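Local coordinates for DUF1893 domain-containing protein (Thermotoga maritima, PDB 1VK9) that is of unknown function but adopts a cytidine deaminase-like fold, binds zinc ions and is probably ADP-ribosylated in the crystal, at residues F41-S46 / V51-K56; S64-K69 / S77-M82; V71-A76 / E138-I143. All blocks are in the same frame, centred on the assembly; numbering follows the deposited sequence.

Interaction 1: F41-S46 / V51-K56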
loop_
_atom_site.group_PDB
_atom_site.type_symbol
_atom_site.label_atom_id
_atom_site.label_comp_id
_atom_site.label_asym_id
_atom_site.label_seq_id
_atom_site.Cartn_x
_atom_site.Cartn_y
_atom_site.Cartn_z
ATOM N N PHE A 41 9.990 -7.533 4.058
ATOM C CA PHE A 41 9.396 -6.793 5.168
ATOM C C PHE A 41 8.120 -7.516 5.598
ATOM O O PHE A 41 7.278 -7.859 4.770
ATOM C CB PHE A 41 9.070 -5.337 4.773
ATOM C CG PHE A 41 8.508 -4.518 5.908
ATOM C CD1 PHE A 41 7.135 -4.493 6.160
ATOM C CD2 PHE A 41 9.348 -3.808 6.755
ATOM C CE1 PHE A 41 6.607 -3.770 7.236
ATOM C CE2 PHE A 41 8.827 -3.068 7.827
ATOM C CZ PHE A 41 7.452 -3.058 8.069
ATOM N N GLU A 42 7.979 -7.730 6.898
ATOM C CA GLU A 42 6.821 -8.402 7.482
ATOM C C GLU A 42 6.378 -7.573 8.684
ATOM O O GLU A 42 7.222 -7.191 9.518
ATOM C CB GLU A 42 7.194 -9.829 7.944
ATOM C CG GLU A 42 7.301 -10.854 6.824
ATOM C CD GLU A 42 7.626 -12.263 7.302
ATOM O OE1 GLU A 42 7.449 -12.558 8.506
ATOM O OE2 GLU A 42 8.052 -13.094 6.467
ATOM N N SER A 43 5.077 -7.283 8.780
ATOM C CA SER A 43 4.534 -6.692 10.011
ATOM C C SER A 43 3.156 -7.192 10.300
ATOM O O SER A 43 2.440 -7.593 9.380
ATOM C CB SER A 43 4.492 -5.166 9.960
ATOM O OG SER A 43 4.406 -4.616 11.268
ATOM N N LYS A 44 2.792 -7.166 11.585
ATOM C CA LYS A 44 1.415 -7.449 11.994
ATOM C C LYS A 44 0.741 -6.386 12.883
ATOM O O LYS A 44 -0.342 -6.634 13.372
ATOM C CB LYS A 44 1.288 -8.865 12.573
ATOM C CG LYS A 44 1.909 -9.075 13.945
ATOM C CD LYS A 44 2.747 -10.353 14.006
ATOM C CE LYS A 44 1.871 -11.590 14.103
ATOM N NZ LYS A 44 2.466 -12.580 15.033
ATOM N N ASP A 45 1.354 -5.212 13.067
ATOM C CA ASP A 45 0.710 -4.089 13.783
ATOM C C ASP A 45 -0.536 -3.546 13.045
ATOM O O ASP A 45 -0.839 -3.933 11.911
ATOM C CB ASP A 45 1.663 -2.896 14.043
ATOM C CG ASP A 45 3.090 -3.306 14.416
ATOM O OD1 ASP A 45 3.259 -4.235 15.261
ATOM O OD2 ASP A 45 4.106 -2.711 13.928
ATOM N N SER A 46 -1.241 -2.623 13.695
ATOM C CA SER A 46 -2.455 -2.031 13.136
ATOM C C SER A 46 -2.244 -0.601 12.634
ATOM O O SER A 46 -1.301 0.079 13.035
ATOM C CB SER A 46 -3.608 -2.099 14.150
ATOM O OG SER A 46 -4.650 -2.935 13.659
ATOM N N VAL A 51 3.174 0.635 7.426
ATOM C CA VAL A 51 3.398 1.280 6.135
ATOM C C VAL A 51 4.480 2.350 6.260
ATOM O O VAL A 51 5.385 2.435 5.417
ATOM C CB VAL A 51 2.102 1.870 5.560
ATOM C CG1 VAL A 51 2.373 2.566 4.263
ATOM C CG2 VAL A 51 1.084 0.767 5.316
ATOM N N VAL A 52 4.405 3.143 7.324
ATOM C CA VAL A 52 5.448 4.106 7.628
ATOM C C VAL A 52 6.785 3.394 7.924
ATOM O O VAL A 52 7.797 3.783 7.364
ATOM C CB VAL A 52 5.018 5.067 8.761
ATOM C CG1 VAL A 52 6.153 6.001 9.166
ATOM C CG2 VAL A 52 3.809 5.886 8.330
ATOM N N GLU A 53 6.791 2.357 8.775
ATOM C CA GLU A 53 8.005 1.585 9.038
ATOM C C GLU A 53 8.558 1.172 7.660
ATOM O O GLU A 53 9.708 1.483 7.335
ATOM C CB GLU A 53 7.759 0.366 9.980
ATOM C CG GLU A 53 7.631 0.653 11.497
ATOM C CD GLU A 53 7.461 -0.601 12.405
ATOM O OE1 GLU A 53 8.488 -1.291 12.664
ATOM O OE2 GLU A 53 6.328 -0.895 12.911
ATOM N N LEU A 54 7.731 0.543 6.826
ATOM C CA LEU A 54 8.152 0.122 5.490
ATOM C C LEU A 54 8.735 1.276 4.648
ATOM O O LEU A 54 9.795 1.142 4.040
ATOM C CB LEU A 54 6.990 -0.537 4.749
ATOM C CG LEU A 54 7.173 -0.964 3.281
ATOM C CD1 LEU A 54 8.351 -1.916 3.111
ATOM C CD2 LEU A 54 5.887 -1.596 2.745
ATOM N N PHE A 55 8.040 2.409 4.620
ATOM C CA PHE A 55 8.514 3.605 3.936
ATOM C C PHE A 55 9.887 4.071 4.424
ATOM O O PHE A 55 10.725 4.486 3.640
ATOM C CB PHE A 55 7.504 4.723 4.141
ATOM C CG PHE A 55 7.691 5.897 3.220
ATOM C CD1 PHE A 55 7.174 5.876 1.936
ATOM C CD2 PHE A 55 8.350 7.043 3.660
ATOM C CE1 PHE A 55 7.335 6.967 1.083
ATOM C CE2 PHE A 55 8.520 8.131 2.825
ATOM C CZ PHE A 55 8.018 8.101 1.529
ATOM N N LYS A 56 10.105 4.015 5.730
ATOM C CA LYS A 56 11.340 4.484 6.326
ATOM C C LYS A 56 12.481 3.534 5.976
ATOM O O LYS A 56 13.638 3.927 6.051
ATOM C CB LYS A 56 11.178 4.595 7.850
ATOM C CG LYS A 56 10.315 5.770 8.347
ATOM C CD LYS A 56 11.093 7.114 8.320
ATOM C CE LYS A 56 10.320 8.292 8.964
ATOM N NZ LYS A 56 10.129 8.153 10.446
#
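Leu-54 lies over one face of the Phe-41 ring. Its CB sits 4.1 Å from the centroid of that ring and 9° off the ring normal, a CH-pi contact almost straight above the centre. Further out on the leucine, CD1 reaches back to CG of Phe-41 at 3.8 Å and covers the root of the ring. Phe-41 points its CB at the helix, and with CG anti to the backbone N (chi1 -178°) the ring lies against Leu-54.

The contact joins strand 39-43, the antiparallel neighbour of strand 32-35 in the mixed sheet of this cytidine deaminase-like fold, to helix 49-57. The short strand and helix segments run nearly antiparallel, with their axes 9.5 Å apart. Leu-32 on the neighbouring strand packs against both Phe-41 and Leu-54.

The Glu-53 side chain runs at about a right angle to that of Phe-41, with its CB 3.9 Å from CZ of Phe-41. Beyond CG its chain stays extended and carries the carboxylate out to exposed Asp-45. The two carboxylates lie nearly coplanar, with OD2 of Asp-45 close to OE2 of Glu-53. No hydrogen bond joins these two acceptors, and at 2.7 Å resolution their exact spacing is doubtful.

Interaction 2: S64-K69 / S77-M82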
loop_
_atom_site.group_PDB
_atom_site.type_symbol
_atom_site.label_atom_id
_atom_site.label_comp_id
_atom_site.label_asym_id
_atom_site.label_seq_id
_atom_site.Cartn_x
_atom_site.Cartn_y
_atom_site.Cartn_z
ATOM N N SER A 64 9.404 -5.906 -6.552
ATOM C CA SER A 64 8.747 -6.490 -5.405
ATOM C C SER A 64 7.260 -6.296 -5.490
ATOM O O SER A 64 6.783 -5.446 -6.241
ATOM C CB SER A 64 9.285 -5.869 -4.128
ATOM O OG SER A 64 10.496 -6.506 -3.782
ATOM N N LEU A 65 6.521 -7.098 -4.734
ATOM C CA LEU A 65 5.096 -6.857 -4.569
ATOM C C LEU A 65 4.783 -6.599 -3.105
ATOM O O LEU A 65 5.504 -7.080 -2.216
ATOM C CB LEU A 65 4.261 -8.012 -5.126
ATOM C CG LEU A 65 4.440 -9.376 -4.505
ATOM C CD1 LEU A 65 3.387 -9.596 -3.455
ATOM C CD2 LEU A 65 4.298 -10.388 -5.582
ATOM N N VAL A 66 3.718 -5.832 -2.866
ATOM C CA VAL A 66 3.248 -5.554 -1.513
ATOM C C VAL A 66 1.858 -6.123 -1.306
ATOM O O VAL A 66 0.986 -5.929 -2.139
ATOM C CB VAL A 66 3.199 -4.037 -1.241
ATOM C CG1 VAL A 66 2.500 -3.738 0.094
ATOM C CG2 VAL A 66 4.602 -3.436 -1.310
ATOM N N ILE A 67 1.659 -6.828 -0.195
ATOM C CA ILE A 67 0.319 -7.221 0.250
ATOM C C ILE A 67 -0.080 -6.435 1.492
ATOM O O ILE A 67 0.694 -6.290 2.428
ATOM C CB ILE A 67 0.224 -8.748 0.516
ATOM C CG1 ILE A 67 0.618 -9.536 -0.738
ATOM C CG2 ILE A 67 -1.207 -9.122 0.986
ATOM C CD1 ILE A 67 0.626 -11.026 -0.531
ATOM N N ASP A 68 -1.298 -5.933 1.502
ATOM C CA ASP A 68 -1.770 -5.119 2.602
ATOM C C ASP A 68 -3.223 -5.481 2.940
ATOM O O ASP A 68 -4.034 -5.727 2.051
ATOM C CB ASP A 68 -1.630 -3.641 2.229
ATOM C CG ASP A 68 -1.686 -2.729 3.432
ATOM O OD1 ASP A 68 -1.960 -3.221 4.548
ATOM O OD2 ASP A 68 -1.476 -1.507 3.363
ATOM N N LYS A 69 -3.531 -5.527 4.232
ATOM C CA LYS A 69 -4.844 -5.935 4.751
ATOM C C LYS A 69 -5.914 -4.871 4.394
ATOM O O LYS A 69 -7.044 -5.193 4.006
ATOM C CB LYS A 69 -4.734 -6.066 6.273
ATOM C CG LYS A 69 -5.323 -7.293 6.920
ATOM C CD LYS A 69 -5.124 -7.156 8.441
ATOM C CE LYS A 69 -5.346 -8.447 9.187
ATOM N NZ LYS A 69 -6.752 -8.461 9.658
ATOM N N SER A 77 -0.871 6.312 -0.924
ATOM C CA SER A 77 0.118 7.345 -1.181
ATOM C C SER A 77 1.527 6.856 -0.881
ATOM O O SER A 77 2.445 7.013 -1.700
ATOM C CB SER A 77 -0.189 8.606 -0.378
ATOM O OG SER A 77 -1.398 9.196 -0.817
ATOM N N PHE A 78 1.712 6.265 0.295
ATOM C CA PHE A 78 3.022 5.733 0.652
ATOM C C PHE A 78 3.456 4.672 -0.366
ATOM O O PHE A 78 4.552 4.752 -0.943
ATOM C CB PHE A 78 2.998 5.159 2.057
ATOM C CG PHE A 78 3.107 6.196 3.130
ATOM C CD1 PHE A 78 4.340 6.715 3.491
ATOM C CD2 PHE A 78 1.986 6.650 3.783
ATOM C CE1 PHE A 78 4.439 7.673 4.473
ATOM C CE2 PHE A 78 2.086 7.603 4.774
ATOM C CZ PHE A 78 3.311 8.119 5.111
ATOM N N LEU A 79 2.571 3.712 -0.613
ATOM C CA LEU A 79 2.877 2.631 -1.517
ATOM C C LEU A 79 3.154 3.164 -2.950
ATOM O O LEU A 79 4.099 2.703 -3.601
ATOM C CB LEU A 79 1.776 1.566 -1.452
ATOM C CG LEU A 79 1.628 0.814 -0.110
ATOM C CD1 LEU A 79 0.403 -0.115 -0.096
ATOM C CD2 LEU A 79 2.889 0.032 0.275
ATOM N N LEU A 80 2.379 4.151 -3.416
ATOM C CA LEU A 80 2.575 4.714 -4.758
ATOM C C LEU A 80 3.972 5.296 -4.900
ATOM O O LEU A 80 4.654 5.080 -5.918
ATOM C CB LEU A 80 1.560 5.807 -5.076
ATOM C CG LEU A 80 0.188 5.374 -5.604
ATOM C CD1 LEU A 80 -0.602 6.594 -6.025
ATOM C CD2 LEU A 80 0.286 4.414 -6.755
ATOM N N LYS A 81 4.411 6.015 -3.872
ATOM C CA LYS A 81 5.728 6.624 -3.915
ATOM C C LYS A 81 6.829 5.561 -3.991
ATOM O O LYS A 81 7.875 5.783 -4.621
ATOM C CB LYS A 81 5.943 7.576 -2.736
ATOM C CG LYS A 81 7.330 8.190 -2.651
ATOM C CD LYS A 81 7.627 9.098 -3.857
ATOM C CE LYS A 81 7.957 10.536 -3.470
ATOM N NZ LYS A 81 9.341 10.522 -3.032
HETATM N N MSE A 82 6.582 4.396 -3.398
HETATM C CA MSE A 82 7.639 3.396 -3.321
HETATM C C MSE A 82 7.770 2.588 -4.599
HETATM O O MSE A 82 8.737 1.851 -4.770
HETATM C CB MSE A 82 7.428 2.494 -2.128
HETATM C CG MSE A 82 7.808 3.155 -0.838
HETATM SE SE MSE A 82 7.607 1.937 0.660
HETATM C CE MSE A 82 5.683 2.117 0.876
#
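Asp-68 shows two different sides of its carboxylate. OD1 is linked covalently to an unidentified bound group, consistent with the ADP-ribosylation reported for this protein, while OD2 faces CD1 of Leu-79 at 4.2 Å, a polar-to-methyl touch with no hydrogen bond in it. The aspartate points its CB toward helix 73-82, and with CG anti to the backbone N (chi1 -162°) the carboxylate ends beside that leucine methyl.

Two residues earlier on the same side of the strand, Val-66 takes the other branch of the leucine. Its CG1 meets CD2 of Leu-79 at 3.8 Å, and its CG2 approaches the same methyl at 4.2 Å. Leu-79 thus spreads its fork along the strand, CD2 over the valine and CD1 between the valine and the aspartate.

Strand 65-68 and the parallel strand 86-93 are joined through helix 73-82 in a beta-alpha-beta crossover, and these side chains seal the helix onto the sheet near the centre of the chain. Val-66 pairs through its backbone with His-86 and His-88, the second a zinc ligand, and Val-51 of helix 49-57 also touches Asp-68. Toward Leu-79 the carboxylate meets hydrocarbon, which means that this contact gives OD2 no polar partner; the covalent bond at OD1 is what fixes where the bound group begins.

Interaction 3: V71-A76 / E138-I143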
loop_
_atom_site.group_PDB
_atom_site.type_symbol
_atom_site.label_atom_id
_atom_site.label_comp_id
_atom_site.label_asym_id
_atom_site.label_seq_id
_atom_site.Cartn_x
_atom_site.Cartn_y
_atom_site.Cartn_z
ATOM N N VAL A 71 -6.189 -1.063 2.503
ATOM C CA VAL A 71 -5.521 0.001 1.774
ATOM C C VAL A 71 -6.435 1.211 1.599
ATOM O O VAL A 71 -7.400 1.186 0.811
ATOM C CB VAL A 71 -4.917 -0.500 0.444
ATOM C CG1 VAL A 71 -4.325 0.644 -0.358
ATOM C CG2 VAL A 71 -3.819 -1.475 0.727
ATOM N N GLY A 72 -6.141 2.260 2.364
ATOM C CA GLY A 72 -6.848 3.521 2.231
ATOM C C GLY A 72 -6.004 4.496 1.435
ATOM O O GLY A 72 -4.901 4.154 1.001
ATOM N N LYS A 73 -6.503 5.712 1.252
ATOM C CA LYS A 73 -5.742 6.748 0.550
ATOM C C LYS A 73 -4.361 7.016 1.173
ATOM O O LYS A 73 -3.355 7.196 0.458
ATOM C CB LYS A 73 -6.538 8.037 0.512
ATOM C CG LYS A 73 -6.397 8.791 -0.745
ATOM C CD LYS A 73 -7.181 10.073 -0.645
ATOM C CE LYS A 73 -6.727 11.003 -1.702
ATOM N NZ LYS A 73 -7.843 11.773 -2.203
ATOM N N ALA A 74 -4.317 7.047 2.504
ATOM C CA ALA A 74 -3.058 7.280 3.186
ATOM C C ALA A 74 -2.014 6.228 2.777
ATOM O O ALA A 74 -0.969 6.616 2.262
ATOM C CB ALA A 74 -3.251 7.329 4.648
ATOM N N ALA A 75 -2.313 4.925 2.931
ATOM C CA ALA A 75 -1.395 3.839 2.535
ATOM C C ALA A 75 -1.118 3.825 1.041
ATOM O O ALA A 75 0.017 3.581 0.611
ATOM C CB ALA A 75 -1.924 2.494 2.968
ATOM N N ALA A 76 -2.151 4.075 0.237
ATOM C CA ALA A 76 -1.966 4.138 -1.214
ATOM C C ALA A 76 -0.862 5.148 -1.573
ATOM O O ALA A 76 0.002 4.853 -2.393
ATOM C CB ALA A 76 -3.258 4.484 -1.906
ATOM N N GLU A 138 2.483 12.945 -2.438
ATOM C CA GLU A 138 3.599 13.504 -1.686
ATOM C C GLU A 138 3.113 14.418 -0.552
ATOM O O GLU A 138 3.619 14.320 0.543
ATOM C CB GLU A 138 4.655 14.182 -2.613
ATOM C CG GLU A 138 6.129 13.904 -2.250
ATOM N N GLU A 139 2.123 15.278 -0.791
ATOM C CA GLU A 139 1.572 16.117 0.278
ATOM C C GLU A 139 0.970 15.219 1.371
ATOM O O GLU A 139 1.126 15.492 2.557
ATOM C CB GLU A 139 0.539 17.148 -0.246
ATOM C CG GLU A 139 1.061 18.571 -0.487
ATOM N N ILE A 140 0.313 14.136 0.974
ATOM C CA ILE A 140 -0.288 13.200 1.919
ATOM C C ILE A 140 0.720 12.497 2.843
ATOM O O ILE A 140 0.563 12.527 4.061
ATOM C CB ILE A 140 -1.189 12.204 1.154
ATOM C CG1 ILE A 140 -2.414 12.953 0.574
ATOM C CG2 ILE A 140 -1.617 11.053 2.043
ATOM C CD1 ILE A 140 -3.352 12.131 -0.239
ATOM N N ILE A 141 1.736 11.863 2.263
ATOM C CA ILE A 141 2.892 11.324 2.978
ATOM C C ILE A 141 3.460 12.363 3.996
ATOM O O ILE A 141 3.651 12.072 5.175
ATOM C CB ILE A 141 3.991 10.904 1.930
ATOM C CG1 ILE A 141 3.608 9.616 1.205
ATOM C CG2 ILE A 141 5.352 10.692 2.577
ATOM C CD1 ILE A 141 4.208 9.449 -0.186
ATOM N N ARG A 142 3.736 13.573 3.539
ATOM C CA ARG A 142 4.240 14.604 4.424
ATOM C C ARG A 142 3.282 14.812 5.636
ATOM O O ARG A 142 3.715 14.729 6.778
ATOM C CB ARG A 142 4.576 15.890 3.624
ATOM C CG ARG A 142 4.527 17.245 4.425
ATOM C CD ARG A 142 5.250 18.464 3.754
ATOM N NE ARG A 142 6.340 18.013 2.882
ATOM C CZ ARG A 142 6.234 17.785 1.572
ATOM N NH1 ARG A 142 5.082 17.994 0.939
ATOM N NH2 ARG A 142 7.291 17.357 0.886
ATOM N N ILE A 143 1.991 15.038 5.410
ATOM C CA ILE A 143 1.093 15.287 6.533
ATOM C C ILE A 143 0.956 14.067 7.442
ATOM O O ILE A 143 0.900 14.224 8.665
ATOM C CB ILE A 143 -0.303 15.847 6.100
ATOM C CG1 ILE A 143 -0.909 16.688 7.234
ATOM C CG2 ILE A 143 -1.262 14.726 5.739
ATOM C CD1 ILE A 143 -2.198 17.467 6.880
#
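Ile-140 places CG1 beside its own backbone N (chi1 -68°) and then runs extended to CD1 (chi2 178°), so its two ends reach different residues of helix 73-82. CD1 goes to Lys-73, and CG2, anti to the backbone N, goes to Ala-74. The lysine chain runs extended through chi2 and chi3, its methylenes lying across the isoleucine at about a right angle, and the bend at chi4 turns NZ aside. CE of Lys-73 meets CD1 of Ile-140 at 3.8 Å.

At Ala-74 the isoleucine rests on backbone rather than on a side-chain tip: CG2 of Ile-140 is 4.2 Å from CA of Ala-74. The small alanine lets the helices come close here, with the CA atoms of Ala-74 and Ile-140 only 6.7 Å apart. There is no hydrogen bond between the two segments, so the join is made by hydrocarbon alone. The charged end of Lys-73 is satisfied outside it, since NZ donates to the backbone oxygens of Met-134 and Leu-132, which ties the start of helix 73-82 to the end of helix 126-132 and the loop leading into helix 137-145. Val-131 of helix 126-132 packs against both Lys-73 and Ile-140.

Gly-72 holds the N-cap position, and its O accepts from N of Ala-76 at 2.9 Å in the first turn. The backbone N atoms of Ala-74 and Ala-75 bond to oxygens of the unidentified bound group, and Gly-72 N does so weakly. Backbone N-H groups at a helix start, where the helix dipole would probably add a positive potential, often hold an anion, consistent with, but no proof of, a phosphate of ADP-ribose here. The site is a helix N-terminus of this cytidine deaminase-like fold, with helix 137-145 packed against its first turn.

How the interactions relate
Interactions 2 and 3 are buried and share helix 73-82: its Leu-79 faces the sheet in interaction 2, while its first turn meets the C-terminal helix in interaction 3. Interaction 1 is only partly buried, its aromatic packing giving way to an acidic, solvent-exposed end. Interactions 1 and 2 reach the same sheet, each laying a helix on it; interaction 3 joins helix to helix. All three meet around Phe-55, Phe-78 and Ile-141: the two rings pack edge to face, and Ile-141 touches both. No hydrogen bond crosses any of the three contacts, but unidentified bound atoms, probably of one group, reach all three: covalently at Asp-68, through backbone N atoms at Ala-74 and Ala-75, and by a hydrogen bond at Ser-46.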